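Local coordinates for cation-transporting ATPase, E1-E2 family protein (Streptococcus pneumoniae, PDB 4F2F) that exports Cu(I) as a P-type ATPase, here represented by its copper-binding cupredoxin-fold domain, which binds Cu(I) ions through cysteine and methionine side chains, at residues G35-I40 with R74-E79. Sequence-based numbering, arbitrary orientation.
Sequences GIPAEI and RFTPQE
Gly35 N donates to Pro77 O over 2.8 Å in an almost straight bond, the carbonyl pointing directly at the donor. It illustrates how an antiparallel pairing can be carried past its last bridge by an isolated backbone hydrogen bond between loops. The methyl CG2 of Thr76 rests against this backbone, 3.6 Å from Gly35 C. With chi1 at -56°, CG2 lies beside the carbonyl carbon of Thr76 and meets Gly35, while OG1, beside the backbone N, meets Pro37. Ile36 turns its side chain away and contributes its carbonyl instead: Pro77 CD packs 3.4 Å from Ile36 O. At Pro37 the pyrrolidine ring runs alongside Thr76, both side chains pointing the same way, with OG1 near CA, CB and CG of the proline.

Regular strand geometry starts at Ala38, which forms a hydrogen-bonded pair with Phe75 and packs CB against Pro77 CD. Ala38 N reaches Phe75 O at 2.8 Å, while the return bond from Phe75 N to Ala38 O is longer, 3.2 Å. A CH...O contact from Arg74 CA also reaches Ala38 O, as does a water that Arg74 NE holds only weakly. On the face opposite Ala38 and Phe75, Glu39 and Arg74 form a non-hydrogen-bonded pair whose aliphatic parts lie alongside each other, CG to CG 3.5 Å. The extended glutamate brings OE2 to within 3.3 Å of Arg74 NE in a salt bridge; the carboxylate and guanidinium planes stand 67° apart, and a water links OE2 to Arg74 NH2. Finally, Ile40 crosses Phe75 obliquely, CD1 to CE1 3.9 Å; the same ring also meets Phe56 and Tyr96. The contact thus closes one end of the pairing between strands 38-44 and 70-75 in this cupredoxin fold, with strand 38-44 flanked by the parallel strand 14-21, whose Gln15 bonds Ile36 O through NE2 and Pro37 and Glu39 through its backbone.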
loop_
_atom_site.group_PDB
_atom_site.type_symbol
_atom_site.label_atom_id
_atom_site.label_comp_id
_atom_site.label_asym_id
_atom_site.label_seq_id
_atom_site.Cartn_x
_atom_site.Cartn_y
_atom_site.Cartn_z
ATOM N N GLY A 35 6.819 1.983 13.850
ATOM C CA GLY A 35 7.688 1.038 14.530
ATOM C C GLY A 35 7.263 -0.421 14.469
ATOM O O GLY A 35 7.977 -1.296 14.962
ATOM N N ILE A 36 6.104 -0.690 13.877
ATOM C CA ILE A 36 5.630 -2.065 13.741
ATOM C C ILE A 36 5.787 -2.536 12.296
ATOM O O ILE A 36 5.281 -1.893 11.377
ATOM C CB ILE A 36 4.160 -2.210 14.177
ATOM C CG1 ILE A 36 3.951 -1.619 15.574
ATOM C CG2 ILE A 36 3.731 -3.669 14.133
ATOM C CD1 ILE A 36 4.798 -2.267 16.648
ATOM N N PRO A 37 6.505 -3.654 12.092
ATOM C CA PRO A 37 6.702 -4.182 10.737
ATOM C C PRO A 37 5.378 -4.291 9.988
ATOM O O PRO A 37 4.411 -4.836 10.517
ATOM C CB PRO A 37 7.282 -5.575 10.991
ATOM C CG PRO A 37 8.011 -5.431 12.286
ATOM C CD PRO A 37 7.182 -4.480 13.108
ATOM N N ALA A 38 5.339 -3.765 8.769
ATOM C CA ALA A 38 4.112 -3.766 7.985
ATOM C C ALA A 38 4.227 -4.688 6.778
ATOM O O ALA A 38 5.259 -4.731 6.113
ATOM C CB ALA A 38 3.754 -2.355 7.549
ATOM N N GLU A 39 3.158 -5.433 6.515
ATOM C CA GLU A 39 3.053 -6.221 5.297
ATOM C C GLU A 39 1.789 -5.822 4.551
ATOM O O GLU A 39 0.673 -6.091 4.998
ATOM C CB GLU A 39 3.078 -7.724 5.599
ATOM C CG GLU A 39 4.437 -8.231 6.064
ATOM C CD GLU A 39 4.554 -9.747 6.040
ATOM O OE1 GLU A 39 3.629 -10.415 5.532
ATOM O OE2 GLU A 39 5.579 -10.269 6.530
ATOM N N ILE A 40 1.979 -5.157 3.419
ATOM C CA ILE A 40 0.872 -4.673 2.617
ATOM C C ILE A 40 0.767 -5.521 1.361
ATOM O O ILE A 40 1.617 -5.446 0.476
ATOM C CB ILE A 40 1.068 -3.200 2.231
ATOM C CG1 ILE A 40 1.394 -2.371 3.473
ATOM C CG2 ILE A 40 -0.169 -2.662 1.536
ATOM C CD1 ILE A 40 1.780 -0.940 3.165
ATOM N N ARG A 74 6.882 -5.026 2.047
ATOM C CA ARG A 74 7.290 -5.059 3.448
ATOM C C ARG A 74 8.224 -3.921 3.841
ATOM O O ARG A 74 9.242 -3.676 3.195
ATOM C CB ARG A 74 7.955 -6.394 3.791
ATOM C CG ARG A 74 7.021 -7.586 3.749
ATOM C CD ARG A 74 7.708 -8.814 4.318
ATOM N NE ARG A 74 8.249 -8.551 5.647
ATOM C CZ ARG A 74 9.521 -8.734 5.992
ATOM N NH1 ARG A 74 10.393 -9.197 5.108
ATOM N NH2 ARG A 74 9.916 -8.461 7.227
ATOM N N PHE A 75 7.859 -3.228 4.912
ATOM C CA PHE A 75 8.733 -2.242 5.530
ATOM C C PHE A 75 8.243 -1.915 6.934
ATOM O O PHE A 75 7.111 -2.236 7.297
ATOM C CB PHE A 75 8.865 -0.979 4.661
ATOM C CG PHE A 75 7.582 -0.201 4.486
ATOM C CD1 PHE A 75 6.710 -0.490 3.444
ATOM C CD2 PHE A 75 7.267 0.841 5.343
ATOM C CE1 PHE A 75 5.539 0.235 3.276
ATOM C CE2 PHE A 75 6.102 1.568 5.182
ATOM C CZ PHE A 75 5.236 1.266 4.148
ATOM N N THR A 76 9.110 -1.303 7.731
ATOM C CA THR A 76 8.726 -0.846 9.054
ATOM C C THR A 76 8.665 0.674 9.036
ATOM O O THR A 76 9.700 1.339 8.981
ATOM C CB THR A 76 9.720 -1.327 10.129
ATOM O OG1 THR A 76 9.822 -2.756 10.080
ATOM C CG2 THR A 76 9.260 -0.902 11.520
ATOM N N PRO A 77 7.444 1.229 9.052
ATOM C CA PRO A 77 7.249 2.683 9.009
ATOM C C PRO A 77 7.877 3.363 10.222
ATOM O O PRO A 77 7.619 2.953 11.351
ATOM C CB PRO A 77 5.722 2.837 9.032
ATOM C CG PRO A 77 5.201 1.537 9.561
ATOM C CD PRO A 77 6.166 0.498 9.092
ATOM N N GLN A 78 8.694 4.384 9.982
ATOM C CA GLN A 78 9.397 5.073 11.060
ATOM C C GLN A 78 9.063 6.559 11.125
ATOM O O GLN A 78 9.216 7.190 12.172
ATOM C CB GLN A 78 10.911 4.890 10.917
ATOM C CG GLN A 78 11.383 3.442 10.944
ATOM C CD GLN A 78 11.162 2.772 12.288
ATOM O OE1 GLN A 78 10.525 3.332 13.181
ATOM N NE2 GLN A 78 11.694 1.565 12.438
ATOM N N GLU A 79 8.618 7.121 10.005
ATOM C CA GLU A 79 8.274 8.540 9.954
ATOM C C GLU A 79 6.763 8.771 10.020
ATOM O O GLU A 79 6.000 8.222 9.223
ATOM C CB GLU A 79 8.861 9.201 8.704
ATOM C CG GLU A 79 8.541 10.687 8.587
ATOM C CD GLU A 79 9.305 11.369 7.467
ATOM O OE1 GLU A 79 8.658 11.984 6.593
ATOM O OE2 GLU A 79 10.552 11.297 7.466
HETATM O O HOH W 1 11.336 -0.332 15.057
HETATM O O HOH W 2 7.649 -5.960 7.409
HETATM O O HOH W 3 7.132 -8.279 8.637
#